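Local coordinates for SnoaL-like domain-containing protein (Xanthomonas campestris pv. campestris, PDB 3G8Z) that is of unknown function but adopts the cystatin-like fold of SnoaL-like polyketide cyclases and may, by analogy, hold a small ligand in its cone-shaped fold, at residues V49-P54 with V130-F135; I23-S28 with L122-G127. All blocks are in the same frame, centred on the assembly; numbering follows the deposited sequence.

Contact 1 (V49-P54 with V130-F135); sequences VIWHQP and VEVRLF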
loop_
_atom_site.group_PDB
_atom_site.type_symbol
_atom_site.label_atom_id
_atom_site.label_comp_id
_atom_site.label_asym_id
_atom_site.label_seq_id
_atom_site.Cartn_x
_atom_site.Cartn_y
_atom_site.Cartn_z
ATOM N N VAL A 49 -0.970 18.712 -4.319
ATOM C CA VAL A 49 -0.703 17.368 -3.797
ATOM C C VAL A 49 -0.890 17.296 -2.276
ATOM O O VAL A 49 -0.458 18.187 -1.530
ATOM C CB VAL A 49 0.740 16.882 -4.149
ATOM C CG1 VAL A 49 1.782 17.783 -3.496
ATOM C CG2 VAL A 49 0.971 15.386 -3.739
ATOM N N ILE A 50 -1.557 16.245 -1.820
ATOM C CA ILE A 50 -1.655 15.945 -0.395
ATOM C C ILE A 50 -0.642 14.858 -0.078
ATOM O O ILE A 50 -0.701 13.775 -0.624
ATOM C CB ILE A 50 -3.048 15.422 -0.008
ATOM C CG1 ILE A 50 -4.136 16.438 -0.376
ATOM C CG2 ILE A 50 -3.087 15.112 1.485
ATOM C CD1 ILE A 50 -5.553 15.840 -0.384
ATOM N N TRP A 51 0.308 15.166 0.790
ATOM C CA TRP A 51 1.443 14.275 1.032
ATOM C C TRP A 51 1.470 13.817 2.494
ATOM O O TRP A 51 1.655 14.642 3.398
ATOM C CB TRP A 51 2.714 15.046 0.694
ATOM C CG TRP A 51 3.958 14.271 0.790
ATOM C CD1 TRP A 51 4.574 13.849 1.929
ATOM C CD2 TRP A 51 4.769 13.827 -0.297
ATOM N NE1 TRP A 51 5.723 13.155 1.620
ATOM C CE2 TRP A 51 5.865 13.132 0.257
ATOM C CE3 TRP A 51 4.686 13.962 -1.683
ATOM C CZ2 TRP A 51 6.876 12.583 -0.535
ATOM C CZ3 TRP A 51 5.695 13.414 -2.460
ATOM C CH2 TRP A 51 6.764 12.731 -1.888
ATOM N N HIS A 52 1.248 12.524 2.732
ATOM C CA HIS A 52 1.217 11.981 4.103
ATOM C C HIS A 52 2.538 11.281 4.449
ATOM O O HIS A 52 2.855 10.217 3.908
ATOM C CB HIS A 52 0.079 10.973 4.299
ATOM C CG HIS A 52 -1.261 11.442 3.819
ATOM N ND1 HIS A 52 -2.067 12.272 4.564
ATOM C CD2 HIS A 52 -1.963 11.134 2.707
ATOM C CE1 HIS A 52 -3.197 12.491 3.909
ATOM N NE2 HIS A 52 -3.172 11.784 2.790
ATOM N N GLN A 53 3.306 11.881 5.341
ATOM C CA GLN A 53 4.585 11.334 5.739
ATOM C C GLN A 53 4.434 10.775 7.145
ATOM O O GLN A 53 4.102 11.517 8.085
ATOM C CB GLN A 53 5.633 12.447 5.703
ATOM C CG GLN A 53 7.072 11.993 5.958
ATOM C CD GLN A 53 7.792 11.466 4.723
ATOM O OE1 GLN A 53 7.649 12.001 3.621
ATOM N NE2 GLN A 53 8.576 10.415 4.908
ATOM N N PRO A 54 4.667 9.470 7.305
ATOM C CA PRO A 54 4.457 8.800 8.567
ATOM C C PRO A 54 5.511 9.124 9.608
ATOM O O PRO A 54 6.531 9.743 9.311
ATOM C CB PRO A 54 4.549 7.325 8.181
ATOM C CG PRO A 54 5.457 7.305 7.052
ATOM C CD PRO A 54 5.175 8.548 6.281
ATOM N N VAL A 130 -1.890 13.199 -7.153
ATOM C CA VAL A 130 -2.684 14.129 -6.344
ATOM C C VAL A 130 -2.568 13.817 -4.858
ATOM O O VAL A 130 -2.803 14.681 -4.005
ATOM C CB VAL A 130 -4.183 14.185 -6.788
ATOM C CG1 VAL A 130 -4.306 14.785 -8.184
ATOM C CG2 VAL A 130 -4.866 12.825 -6.739
ATOM N N GLU A 131 -2.151 12.602 -4.532
ATOM C CA GLU A 131 -1.999 12.235 -3.143
ATOM C C GLU A 131 -0.909 11.208 -2.990
ATOM O O GLU A 131 -0.767 10.315 -3.820
ATOM C CB GLU A 131 -3.317 11.704 -2.588
ATOM C CG GLU A 131 -3.343 11.594 -1.074
ATOM C CD GLU A 131 -4.721 11.297 -0.492
ATOM O OE1 GLU A 131 -5.702 11.083 -1.253
ATOM O OE2 GLU A 131 -4.810 11.249 0.760
ATOM N N VAL A 132 -0.154 11.325 -1.905
ATOM C CA VAL A 132 0.961 10.436 -1.624
ATOM C C VAL A 132 0.835 9.986 -0.167
ATOM O O VAL A 132 0.619 10.828 0.723
ATOM C CB VAL A 132 2.305 11.163 -1.842
ATOM C CG1 VAL A 132 3.478 10.317 -1.362
ATOM C CG2 VAL A 132 2.489 11.559 -3.346
ATOM N N ARG A 133 0.917 8.679 0.066
ATOM C CA ARG A 133 1.023 8.156 1.427
ATOM C C ARG A 133 2.137 7.156 1.502
ATOM O O ARG A 133 2.139 6.188 0.776
ATOM C CB ARG A 133 -0.272 7.502 1.925
ATOM C CG ARG A 133 -0.164 7.119 3.409
ATOM C CD ARG A 133 -1.394 6.450 3.913
ATOM N NE ARG A 133 -2.564 7.303 3.835
ATOM C CZ ARG A 133 -2.871 8.226 4.723
ATOM N NH1 ARG A 133 -2.073 8.440 5.757
ATOM N NH2 ARG A 133 -3.985 8.945 4.562
ATOM N N LEU A 134 3.088 7.416 2.390
ATOM C CA LEU A 134 4.286 6.617 2.497
ATOM C C LEU A 134 4.183 5.669 3.694
ATOM O O LEU A 134 3.592 6.006 4.721
ATOM C CB LEU A 134 5.506 7.535 2.644
ATOM C CG LEU A 134 5.709 8.569 1.506
ATOM C CD1 LEU A 134 7.032 9.294 1.586
ATOM C CD2 LEU A 134 5.560 7.919 0.186
ATOM N N PHE A 135 4.790 4.496 3.539
ATOM C CA PHE A 135 4.810 3.480 4.551
ATOM C C PHE A 135 6.249 2.968 4.678
ATOM O O PHE A 135 6.930 2.756 3.670
ATOM C CB PHE A 135 3.922 2.300 4.148
ATOM C CG PHE A 135 2.482 2.619 4.101
ATOM C CD1 PHE A 135 1.928 3.196 2.967
ATOM C CD2 PHE A 135 1.658 2.295 5.161
ATOM C CE1 PHE A 135 0.576 3.476 2.917
ATOM C CE2 PHE A 135 0.333 2.565 5.114
ATOM C CZ PHE A 135 -0.221 3.164 3.987
#
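Four backbone hydrogen bonds join Ile50 and His52 to Val130, Val132 and Leu134, alternating in direction as parallel strands require: Ile50 N and His52 N donate to Val130 O and Val132 O, while Ile50 O and His52 O accept from Val132 N and Leu134 N. Bridged residues pair one to one (Trp51 with Val132, His52 with Arg133), and each pair shares a face. On the polar face, His52 NE2 donates to Glu131 OE2 at 2.7 Å; the oxygen lies in the ring plane and accepts the N-H through its anti lone pair. The Arg133 guanidinium lies flat over one face of the same ring, centres 3.8 Å apart and planes 10° apart. A bend at chi3 (-62°) in the arginine chain turns it back over His52. Thr62 bonds ND1, so the imidazole is held at both nitrogens as well as over a face. On the apolar face, Val132 CG1 sits 3.8 Å from the centroid of the Trp51 six-membered ring, a CH-pi contact 7° off its normal. Trp51 NE1 bonds Gln53 OE1 at 3.0 Å, and Leu134 CD1 approaches Trp51 CZ2 at 3.9 Å. This is the parallel strand pair within the mixed, curved sheet of the cystatin-like fold.

Contact 2 (I23-S28 with L122-G127); sequences IDIAKS and LRIEDG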
loop_
_atom_site.group_PDB
_atom_site.type_symbol
_atom_site.label_atom_id
_atom_site.label_comp_id
_atom_site.label_asym_id
_atom_site.label_seq_id
_atom_site.Cartn_x
_atom_site.Cartn_y
_atom_site.Cartn_z
ATOM N N ILE A 23 0.089 3.262 -13.744
ATOM C CA ILE A 23 1.365 2.610 -13.457
ATOM C C ILE A 23 2.500 3.287 -14.236
ATOM O O ILE A 23 3.587 3.458 -13.696
ATOM C CB ILE A 23 1.335 1.102 -13.723
ATOM C CG1 ILE A 23 0.452 0.415 -12.651
ATOM C CG2 ILE A 23 2.757 0.552 -13.682
ATOM C CD1 ILE A 23 0.595 -1.102 -12.586
ATOM N N ASP A 24 2.229 3.708 -15.468
ATOM C CA ASP A 24 3.192 4.478 -16.240
ATOM C C ASP A 24 3.577 5.752 -15.484
ATOM O O ASP A 24 4.757 6.087 -15.370
ATOM C CB ASP A 24 2.615 4.863 -17.603
ATOM C CG ASP A 24 2.458 3.676 -18.523
ATOM O OD1 ASP A 24 3.324 2.785 -18.468
ATOM O OD2 ASP A 24 1.464 3.640 -19.288
ATOM N N ILE A 25 2.580 6.451 -14.955
ATOM C CA ILE A 25 2.845 7.665 -14.188
ATOM C C ILE A 25 3.657 7.363 -12.928
ATOM O O ILE A 25 4.593 8.094 -12.599
ATOM C CB ILE A 25 1.540 8.426 -13.859
ATOM C CG1 ILE A 25 0.928 8.950 -15.165
ATOM C CG2 ILE A 25 1.825 9.588 -12.905
ATOM C CD1 ILE A 25 -0.592 8.989 -15.151
ATOM N N ALA A 26 3.317 6.269 -12.235
ATOM C CA ALA A 26 4.033 5.876 -11.027
ATOM C C ALA A 26 5.486 5.538 -11.345
ATOM O O ALA A 26 6.401 5.874 -10.570
ATOM C CB ALA A 26 3.338 4.697 -10.354
ATOM N N LYS A 27 5.708 4.871 -12.477
ATOM C CA LYS A 27 7.065 4.504 -12.882
ATOM C C LYS A 27 7.869 5.746 -13.207
ATOM O O LYS A 27 9.058 5.809 -12.915
ATOM C CB LYS A 27 7.039 3.555 -14.085
ATOM C CG LYS A 27 6.604 2.150 -13.683
ATOM C CD LYS A 27 6.580 1.186 -14.860
ATOM C CE LYS A 27 6.369 -0.238 -14.395
ATOM N NZ LYS A 27 6.068 -1.109 -15.581
ATOM N N SER A 28 7.221 6.734 -13.813
ATOM C CA SER A 28 7.905 7.983 -14.157
ATOM C C SER A 28 8.329 8.711 -12.890
ATOM O O SER A 28 9.429 9.274 -12.803
ATOM C CB SER A 28 6.984 8.864 -15.019
ATOM O OG SER A 28 7.536 10.150 -15.189
ATOM N N LEU A 122 0.348 6.030 -4.240
ATOM C CA LEU A 122 0.085 7.235 -5.023
ATOM C C LEU A 122 -1.335 7.199 -5.526
ATOM O O LEU A 122 -1.784 6.154 -6.030
ATOM C CB LEU A 122 1.006 7.327 -6.253
ATOM C CG LEU A 122 2.512 7.146 -6.034
ATOM C CD1 LEU A 122 3.257 7.249 -7.372
ATOM C CD2 LEU A 122 3.050 8.133 -5.037
ATOM N N ARG A 123 -2.030 8.320 -5.415
ATOM C CA ARG A 123 -3.321 8.478 -6.050
ATOM C C ARG A 123 -3.118 9.365 -7.262
ATOM O O ARG A 123 -2.531 10.418 -7.151
ATOM C CB ARG A 123 -4.347 9.114 -5.119
ATOM C CG ARG A 123 -5.736 9.097 -5.731
ATOM C CD ARG A 123 -6.860 9.335 -4.717
ATOM N NE ARG A 123 -6.686 10.527 -3.919
ATOM C CZ ARG A 123 -7.169 11.739 -4.220
ATOM N NH1 ARG A 123 -7.854 11.962 -5.334
ATOM N NH2 ARG A 123 -6.955 12.751 -3.397
ATOM N N ILE A 124 -3.559 8.904 -8.422
ATOM C CA ILE A 124 -3.238 9.565 -9.682
ATOM C C ILE A 124 -4.525 9.890 -10.393
ATOM O O ILE A 124 -5.403 9.053 -10.497
ATOM C CB ILE A 124 -2.348 8.676 -10.548
ATOM C CG1 ILE A 124 -0.980 8.543 -9.860
ATOM C CG2 ILE A 124 -2.255 9.213 -11.986
ATOM C CD1 ILE A 124 -0.202 7.274 -10.234
ATOM N N GLU A 125 -4.625 11.129 -10.849
ATOM C CA GLU A 125 -5.820 11.654 -11.499
ATOM C C GLU A 125 -5.390 12.574 -12.609
ATOM O O GLU A 125 -4.570 13.447 -12.386
ATOM C CB GLU A 125 -6.628 12.516 -10.534
ATOM C CG GLU A 125 -7.592 11.804 -9.629
ATOM C CD GLU A 125 -8.566 12.796 -8.974
ATOM O OE1 GLU A 125 -8.818 13.871 -9.571
ATOM O OE2 GLU A 125 -9.072 12.508 -7.866
ATOM N N ASP A 126 -5.961 12.409 -13.794
ATOM C CA ASP A 126 -5.700 13.337 -14.892
ATOM C C ASP A 126 -4.203 13.529 -15.097
ATOM O O ASP A 126 -3.739 14.640 -15.339
ATOM C CB ASP A 126 -6.369 14.685 -14.600
ATOM C CG ASP A 126 -7.885 14.584 -14.514
ATOM O OD1 ASP A 126 -8.476 13.678 -15.159
ATOM O OD2 ASP A 126 -8.495 15.418 -13.799
ATOM N N GLY A 127 -3.446 12.444 -14.993
ATOM C CA GLY A 127 -2.048 12.459 -15.402
ATOM C C GLY A 127 -1.115 12.961 -14.322
ATOM O O GLY A 127 0.083 13.089 -14.546
#
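Helix-on-sheet packing in the cystatin-like fold brings Ile25 and Ala26 of helix 22-35 against Leu122 and Ile124 near the end of strand 112-125. The short axes approach to 9.4 Å with their directions 122° apart, a spacing filled by aliphatic side chains, and no hydrogen bond crosses it. The side chains of Ile25 and Ile124 overlap head to tail, and Ile25 CD1 reaches Ile124 CG2 at 3.6 Å. With CG1 beside the backbone N (chi1 -67°), Ile124 CG2 falls anti to that N, while the CG1 branch sends CD1 the other way, to 4.1 Å from Ile25 CG2. Ile25 CD1 also rests 3.8 Å from Gly127 CA, beyond the strand end, where positive phi angles at Asp126 and Gly127 turn the chain. Ala26 adds one methyl: its CB meets Leu122 CD1 at 3.9 Å. Val99 and Ile101 of strand 98-109 and Tyr92 of strand 85-95 also touch Ala26, making the patch continuous with the buried face of the sheet. On the other face of the strand, Arg123 NH1 forms a salt bridge with Glu125 OE2 at 2.9 Å. The arrangement is an alpha+beta fold whose N-terminal helix packs across the antiparallel part of a mixed sheet.

Overall arrangement
Both contacts reach the same sheet, their centres 14 Å apart: contact 1 pairs two of its strands, contact 2 sets a helix on a third. They meet where strands 112-125 and 128-136 run side by side. Val130 N and Arg123 O are 2.9 Å apart, a probable hydrogen bond, and Val130 and Glu131 both face Arg123 in a classic beta bulge. Through Arg123 NE, 2.9 Å from Glu131 OE1, the polar row of contact 1 continues toward contact 2. On the other face Val132 CG2 touches Leu122 CD2 at 3.9 Å, linking the Trp51 cluster to the layer under helix 22-35. Glycerol, probably from the crystallisation liquor, comes within about 3 Å of the Arg133 side chain (nearest atoms) and hydrogen-bonds Gln53 O.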